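Local coordinates for Serine/threonine-protein kinase Tel1 (Chaetomium thermophilum, PDB 6SKY) that probably acts as a serine/threonine protein kinase that senses DNA damage and switches on checkpoint signalling, using ATP to phosphorylate proteins at Ser/Thr-Gln sites, at residues 2606-2620 with 2651-2663. Residues are numbered along the deposited sequence; the frame is centred on the assembly and turned at random.
With AGS (phosphothiophosphoric acid-adenylate ester), chain C.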
loop_
_atom_site.group_PDB
_atom_site.type_symbol
_atom_site.label_atom_id
_atom_site.label_comp_id
_atom_site.label_asym_id
_atom_site.label_seq_id
_atom_site.Cartn_x
_atom_site.Cartn_y
_atom_site.Cartn_z
ATOM N N LYS A 2606 18.764 47.100 -1.747
ATOM C CA LYS A 2606 17.767 48.022 -1.238
ATOM C C LYS A 2606 17.263 47.551 0.117
ATOM O O LYS A 2606 17.368 46.379 0.475
ATOM C CB LYS A 2606 16.613 48.159 -2.220
ATOM C CG LYS A 2606 17.055 48.484 -3.617
ATOM C CD LYS A 2606 15.870 48.775 -4.493
ATOM C CE LYS A 2606 15.051 49.907 -3.921
ATOM N NZ LYS A 2606 13.877 50.239 -4.769
ATOM N N GLN A 2607 16.728 48.493 0.884
ATOM C CA GLN A 2607 16.340 48.233 2.260
ATOM C C GLN A 2607 15.150 49.096 2.619
ATOM O O GLN A 2607 15.120 50.278 2.287
ATOM C CB GLN A 2607 17.476 48.543 3.231
ATOM C CG GLN A 2607 18.719 47.751 3.009
ATOM C CD GLN A 2607 19.921 48.446 3.533
ATOM O OE1 GLN A 2607 19.827 49.552 4.040
ATOM N NE2 GLN A 2607 21.066 47.808 3.419
ATOM N N LEU A 2608 14.181 48.513 3.302
ATOM C CA LEU A 2608 13.184 49.291 4.014
ATOM C C LEU A 2608 13.726 49.555 5.404
ATOM O O LEU A 2608 14.095 48.617 6.113
ATOM C CB LEU A 2608 11.849 48.564 4.115
ATOM C CG LEU A 2608 10.987 48.297 2.899
ATOM C CD1 LEU A 2608 11.131 46.873 2.503
ATOM C CD2 LEU A 2608 9.557 48.587 3.244
ATOM N N VAL A 2609 13.790 50.819 5.785
ATOM C CA VAL A 2609 14.132 51.207 7.142
ATOM C C VAL A 2609 12.806 51.508 7.819
ATOM O O VAL A 2609 12.242 52.588 7.654
ATOM C CB VAL A 2609 15.088 52.399 7.174
ATOM C CG1 VAL A 2609 15.550 52.645 8.573
ATOM C CG2 VAL A 2609 16.272 52.137 6.287
ATOM N N LYS A 2610 12.288 50.541 8.561
ATOM C CA LYS A 2610 10.931 50.600 9.072
ATOM C C LYS A 2610 10.958 51.085 10.508
ATOM O O LYS A 2610 11.633 50.496 11.354
ATOM C CB LYS A 2610 10.261 49.233 8.982
ATOM C CG LYS A 2610 8.852 49.278 8.461
ATOM C CD LYS A 2610 8.363 47.886 8.174
ATOM C CE LYS A 2610 7.077 47.903 7.381
ATOM N NZ LYS A 2610 6.655 46.521 7.015
ATOM N N GLY A 2611 10.229 52.168 10.775
ATOM C CA GLY A 2611 10.058 52.674 12.113
ATOM C C GLY A 2611 8.587 52.647 12.490
ATOM O O GLY A 2611 7.711 52.388 11.663
ATOM N N GLY A 2612 8.328 52.920 13.757
ATOM C CA GLY A 2612 6.968 52.881 14.239
ATOM C C GLY A 2612 6.851 52.027 15.476
ATOM O O GLY A 2612 7.814 51.900 16.232
ATOM N N ASN A 2613 5.683 51.435 15.693
ATOM C CA ASN A 2613 5.441 50.600 16.862
ATOM C C ASN A 2613 5.106 49.170 16.458
ATOM O O ASN A 2613 4.383 48.468 17.165
ATOM C CB ASN A 2613 4.333 51.194 17.730
ATOM C CG ASN A 2613 3.217 51.807 16.910
ATOM O OD1 ASN A 2613 3.403 52.153 15.745
ATOM N ND2 ASN A 2613 2.050 51.958 17.522
ATOM N N ASP A 2614 5.634 48.729 15.322
ATOM C CA ASP A 2614 5.373 47.390 14.827
ATOM C C ASP A 2614 6.211 46.369 15.589
ATOM O O ASP A 2614 7.020 46.705 16.456
ATOM C CB ASP A 2614 5.659 47.318 13.331
ATOM C CG ASP A 2614 6.995 47.918 12.974
ATOM O OD1 ASP A 2614 7.670 48.440 13.883
ATOM O OD2 ASP A 2614 7.370 47.869 11.788
ATOM N N ASP A 2615 6.011 45.098 15.256
ATOM C CA ASP A 2615 6.765 43.995 15.846
ATOM C C ASP A 2615 7.381 43.188 14.713
ATOM O O ASP A 2615 6.711 42.358 14.095
ATOM C CB ASP A 2615 5.878 43.129 16.730
ATOM C CG ASP A 2615 5.860 43.600 18.168
ATOM O OD1 ASP A 2615 6.585 44.569 18.481
ATOM O OD2 ASP A 2615 5.125 43.003 18.984
ATOM N N LEU A 2616 8.652 43.441 14.439
ATOM C CA LEU A 2616 9.374 42.696 13.427
ATOM C C LEU A 2616 9.958 41.403 13.953
ATOM O O LEU A 2616 10.422 40.587 13.156
ATOM C CB LEU A 2616 10.501 43.538 12.840
ATOM C CG LEU A 2616 10.155 44.650 11.864
ATOM C CD1 LEU A 2616 9.810 45.901 12.608
ATOM C CD2 LEU A 2616 11.337 44.886 10.973
ATOM N N ARG A 2617 9.958 41.188 15.265
ATOM C CA ARG A 2617 10.494 39.932 15.766
ATOM C C ARG A 2617 9.553 38.775 15.467
ATOM O O ARG A 2617 10.012 37.658 15.217
ATOM C CB ARG A 2617 10.777 40.031 17.257
ATOM C CG ARG A 2617 11.860 39.097 17.703
ATOM C CD ARG A 2617 11.836 38.904 19.189
ATOM N NE ARG A 2617 12.953 38.079 19.627
ATOM C CZ ARG A 2617 12.878 36.775 19.852
ATOM N NH1 ARG A 2617 13.949 36.111 20.246
ATOM N NH2 ARG A 2617 11.735 36.136 19.688
ATOM N N GLN A 2618 8.246 39.021 15.458
ATOM C CA GLN A 2618 7.305 38.016 14.985
ATOM C C GLN A 2618 7.602 37.624 13.546
ATOM O O GLN A 2618 7.677 36.436 13.212
ATOM C CB GLN A 2618 5.879 38.544 15.103
ATOM C CG GLN A 2618 5.454 38.882 16.507
ATOM C CD GLN A 2618 5.415 37.670 17.398
ATOM O OE1 GLN A 2618 6.211 37.541 18.321
ATOM N NE2 GLN A 2618 4.488 36.771 17.125
ATOM N N ASP A 2619 7.777 38.621 12.678
ATOM C CA ASP A 2619 8.050 38.358 11.274
ATOM C C ASP A 2619 9.364 37.622 11.089
ATOM O O ASP A 2619 9.462 36.731 10.243
ATOM C CB ASP A 2619 8.063 39.664 10.490
ATOM C CG ASP A 2619 6.689 40.283 10.365
ATOM O OD1 ASP A 2619 5.766 39.838 11.069
ATOM O OD2 ASP A 2619 6.529 41.217 9.555
ATOM N N ALA A 2620 10.383 37.967 11.877
ATOM C CA ALA A 2620 11.684 37.322 11.732
ATOM C C ALA A 2620 11.651 35.880 12.216
ATOM O O ALA A 2620 12.200 34.983 11.563
ATOM C CB ALA A 2620 12.738 38.112 12.491
ATOM N N VAL A 2651 14.682 39.739 7.559
ATOM C CA VAL A 2651 14.185 40.732 8.496
ATOM C C VAL A 2651 15.210 40.869 9.605
ATOM O O VAL A 2651 15.711 39.867 10.120
ATOM C CB VAL A 2651 12.811 40.346 9.069
ATOM C CG1 VAL A 2651 12.171 41.529 9.722
ATOM C CG2 VAL A 2651 11.924 39.808 7.988
ATOM N N LEU A 2652 15.525 42.104 9.974
ATOM C CA LEU A 2652 16.507 42.372 11.018
ATOM C C LEU A 2652 15.906 43.371 11.987
ATOM O O LEU A 2652 15.879 44.577 11.696
ATOM C CB LEU A 2652 17.797 42.905 10.417
ATOM C CG LEU A 2652 18.920 43.256 11.373
ATOM C CD1 LEU A 2652 19.451 42.002 11.982
ATOM C CD2 LEU A 2652 19.988 43.958 10.620
ATOM N N PRO A 2653 15.394 42.922 13.130
ATOM C CA PRO A 2653 14.859 43.863 14.118
ATOM C C PRO A 2653 15.996 44.546 14.860
ATOM O O PRO A 2653 16.888 43.883 15.390
ATOM C CB PRO A 2653 14.043 42.969 15.056
ATOM C CG PRO A 2653 13.933 41.671 14.363
ATOM C CD PRO A 2653 15.136 41.535 13.524
ATOM N N LEU A 2654 15.974 45.876 14.885
ATOM C CA LEU A 2654 17.011 46.620 15.587
ATOM C C LEU A 2654 16.604 46.873 17.030
ATOM O O LEU A 2654 17.331 46.525 17.961
ATOM C CB LEU A 2654 17.293 47.940 14.870
ATOM C CG LEU A 2654 18.095 47.844 13.581
ATOM C CD1 LEU A 2654 18.179 49.193 12.936
ATOM C CD2 LEU A 2654 19.468 47.315 13.872
ATOM N N THR A 2655 15.444 47.481 17.224
ATOM C CA THR A 2655 14.900 47.709 18.550
ATOM C C THR A 2655 13.470 47.199 18.577
ATOM O O THR A 2655 13.017 46.591 17.606
ATOM C CB THR A 2655 14.965 49.191 18.908
ATOM O OG1 THR A 2655 14.505 49.966 17.798
ATOM C CG2 THR A 2655 16.387 49.592 19.221
ATOM N N SER A 2656 12.745 47.434 19.662
ATOM C CA SER A 2656 11.345 47.035 19.713
ATOM C C SER A 2656 10.452 47.937 18.889
ATOM O O SER A 2656 9.229 47.803 18.953
ATOM C CB SER A 2656 10.848 47.009 21.158
ATOM O OG SER A 2656 11.322 45.865 21.842
ATOM N N SER A 2657 11.029 48.849 18.118
ATOM C CA SER A 2657 10.240 49.793 17.345
ATOM C C SER A 2657 10.794 50.030 15.947
ATOM O O SER A 2657 10.287 50.906 15.243
ATOM C CB SER A 2657 10.155 51.121 18.089
ATOM O OG SER A 2657 11.440 51.528 18.525
ATOM N N SER A 2658 11.811 49.292 15.519
ATOM C CA SER A 2658 12.460 49.606 14.259
ATOM C C SER A 2658 13.153 48.370 13.715
ATOM O O SER A 2658 13.525 47.457 14.456
ATOM C CB SER A 2658 13.466 50.749 14.423
ATOM O OG SER A 2658 14.486 50.403 15.338
ATOM N N GLY A 2659 13.340 48.366 12.404
ATOM C CA GLY A 2659 14.036 47.259 11.784
ATOM C C GLY A 2659 14.466 47.595 10.381
ATOM O O GLY A 2659 14.109 48.631 9.821
ATOM N N LEU A 2660 15.265 46.698 9.828
ATOM C CA LEU A 2660 15.665 46.736 8.432
ATOM C C LEU A 2660 15.084 45.517 7.741
ATOM O O LEU A 2660 15.327 44.386 8.166
ATOM C CB LEU A 2660 17.180 46.737 8.291
ATOM C CG LEU A 2660 17.930 47.824 9.031
ATOM C CD1 LEU A 2660 19.392 47.638 8.798
ATOM C CD2 LEU A 2660 17.478 49.159 8.526
ATOM N N ILE A 2661 14.337 45.741 6.675
ATOM C CA ILE A 2661 13.767 44.661 5.889
ATOM C C ILE A 2661 14.421 44.663 4.522
ATOM O O ILE A 2661 14.632 45.719 3.925
ATOM C CB ILE A 2661 12.243 44.796 5.778
ATOM C CG1 ILE A 2661 11.646 44.918 7.165
ATOM C CG2 ILE A 2661 11.671 43.597 5.130
ATOM C CD1 ILE A 2661 10.168 44.943 7.162
ATOM N N GLU A 2662 14.761 43.481 4.039
ATOM C CA GLU A 2662 15.366 43.354 2.725
ATOM C C GLU A 2662 14.323 43.620 1.663
ATOM O O GLU A 2662 13.280 42.964 1.633
ATOM C CB GLU A 2662 15.949 41.963 2.556
ATOM C CG GLU A 2662 16.616 41.739 1.244
ATOM C CD GLU A 2662 16.875 40.279 0.980
ATOM O OE1 GLU A 2662 16.037 39.638 0.320
ATOM O OE2 GLU A 2662 17.911 39.762 1.439
ATOM N N PHE A 2663 14.589 44.587 0.798
ATOM C CA PHE A 2663 13.694 44.895 -0.307
ATOM C C PHE A 2663 13.993 43.917 -1.431
ATOM O O PHE A 2663 15.070 43.966 -2.026
ATOM C CB PHE A 2663 13.890 46.338 -0.751
ATOM C CG PHE A 2663 12.726 46.916 -1.464
ATOM C CD1 PHE A 2663 11.702 47.501 -0.765
ATOM C CD2 PHE A 2663 12.661 46.892 -2.837
ATOM C CE1 PHE A 2663 10.627 48.037 -1.418
ATOM C CE2 PHE A 2663 11.591 47.425 -3.492
ATOM C CZ PHE A 2663 10.574 47.999 -2.783
HETATM P PG AGS C . -0.624 48.181 4.874
HETATM S S1G AGS C . -1.895 47.101 3.868
HETATM O O2G AGS C . 0.161 47.295 5.877
HETATM O O3G AGS C . -1.383 49.288 5.656
HETATM P PB AGS C . 1.540 48.013 3.277
HETATM O O1B AGS C . 1.138 46.598 3.176
HETATM O O2B AGS C . 1.841 48.703 1.949
HETATM O O3B AGS C . 0.395 48.866 3.927
HETATM P PA AGS C . 4.154 48.768 3.590
HETATM O O1A AGS C . 4.221 50.191 3.939
HETATM O O2A AGS C . 5.317 47.926 4.110
HETATM O O3A AGS C . 2.842 48.105 4.156
HETATM O "O5'" AGS C . 4.057 48.684 2.029
HETATM C "C5'" AGS C . 5.163 49.152 1.246
HETATM C "C4'" AGS C . 5.014 48.682 -0.175
HETATM O "O4'" AGS C . 6.190 47.946 -0.557
HETATM C "C3'" AGS C . 3.842 47.745 -0.439
HETATM O "O3'" AGS C . 3.350 47.904 -1.762
HETATM C "C2'" AGS C . 4.455 46.365 -0.219
HETATM O "O2'" AGS C . 3.824 45.390 -1.037
HETATM C "C1'" AGS C . 5.901 46.567 -0.672
HETATM N N9 AGS C . 6.865 45.833 0.133
HETATM C C8 AGS C . 6.822 45.626 1.483
HETATM N N7 AGS C . 7.828 44.931 1.949
HETATM C C5 AGS C . 8.589 44.666 0.825
HETATM C C6 AGS C . 9.791 43.961 0.641
HETATM N N6 AGS C . 10.466 43.375 1.630
HETATM N N1 AGS C . 10.283 43.880 -0.610
HETATM C C2 AGS C . 9.612 44.465 -1.604
HETATM N N3 AGS C . 8.472 45.154 -1.553
HETATM C C4 AGS C . 8.008 45.215 -0.301
#
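Glu2662 O accepts a 2.8 Å hydrogen bond from N6 of AGS, the adenine amino group, and Leu2608 CD1 and Ile2661 CG2, of facing strands, both pack against that same nitrogen. Ile2661 N bonds Leu2608 O at 2.9 Å, and the CA-H of Leu2660 adds a weak CA-H...O contact to this oxygen. Leu2608 N returns a bond to Ile2661 O, and Lys2610 and Gly2659 exchange a second such pair. The bonds join antiparallel strands 2606-2611 and 2658-2662, whose axes approach to 4.7 Å. Leu2608, Lys2610 and Ile2661 point to the face that carries the nucleotide analogue. CD1 of Ile2661 reaches along its extended chain (chi2 -175°) to CD of Lys2610, 3.6 Å away. The Lys2610 chain is also extended beyond CG, and Lys2610 NZ makes a weak hydrogen bond of 3.5 Å to AGS O2A, on the alpha-phosphate. This is the nucleotide-binding side of the N-lobe sheet of a PI3K-related kinase. Val2664 N also bonds the ligand. One face of the Phe2663 ring is covered by the adenine, with AGS C2 3.6 Å above the ring centre. Leu2608 meets the ring at its edge: CG lies in the ring plane, and CD1 comes to 3.4 Å from Phe2663 CD1. On the other side of the sheet, Val2609 and Leu2660 lie side by side, and helix 2507-2522 covers them. Leu2616, of segment 2606-2620, presses CD2 against Gly2659 CA and Val2651 CG1, each at 3.7 Å. Ala2620, one turn on, sets CB against Val2651 and Pro2653 of the edge strand.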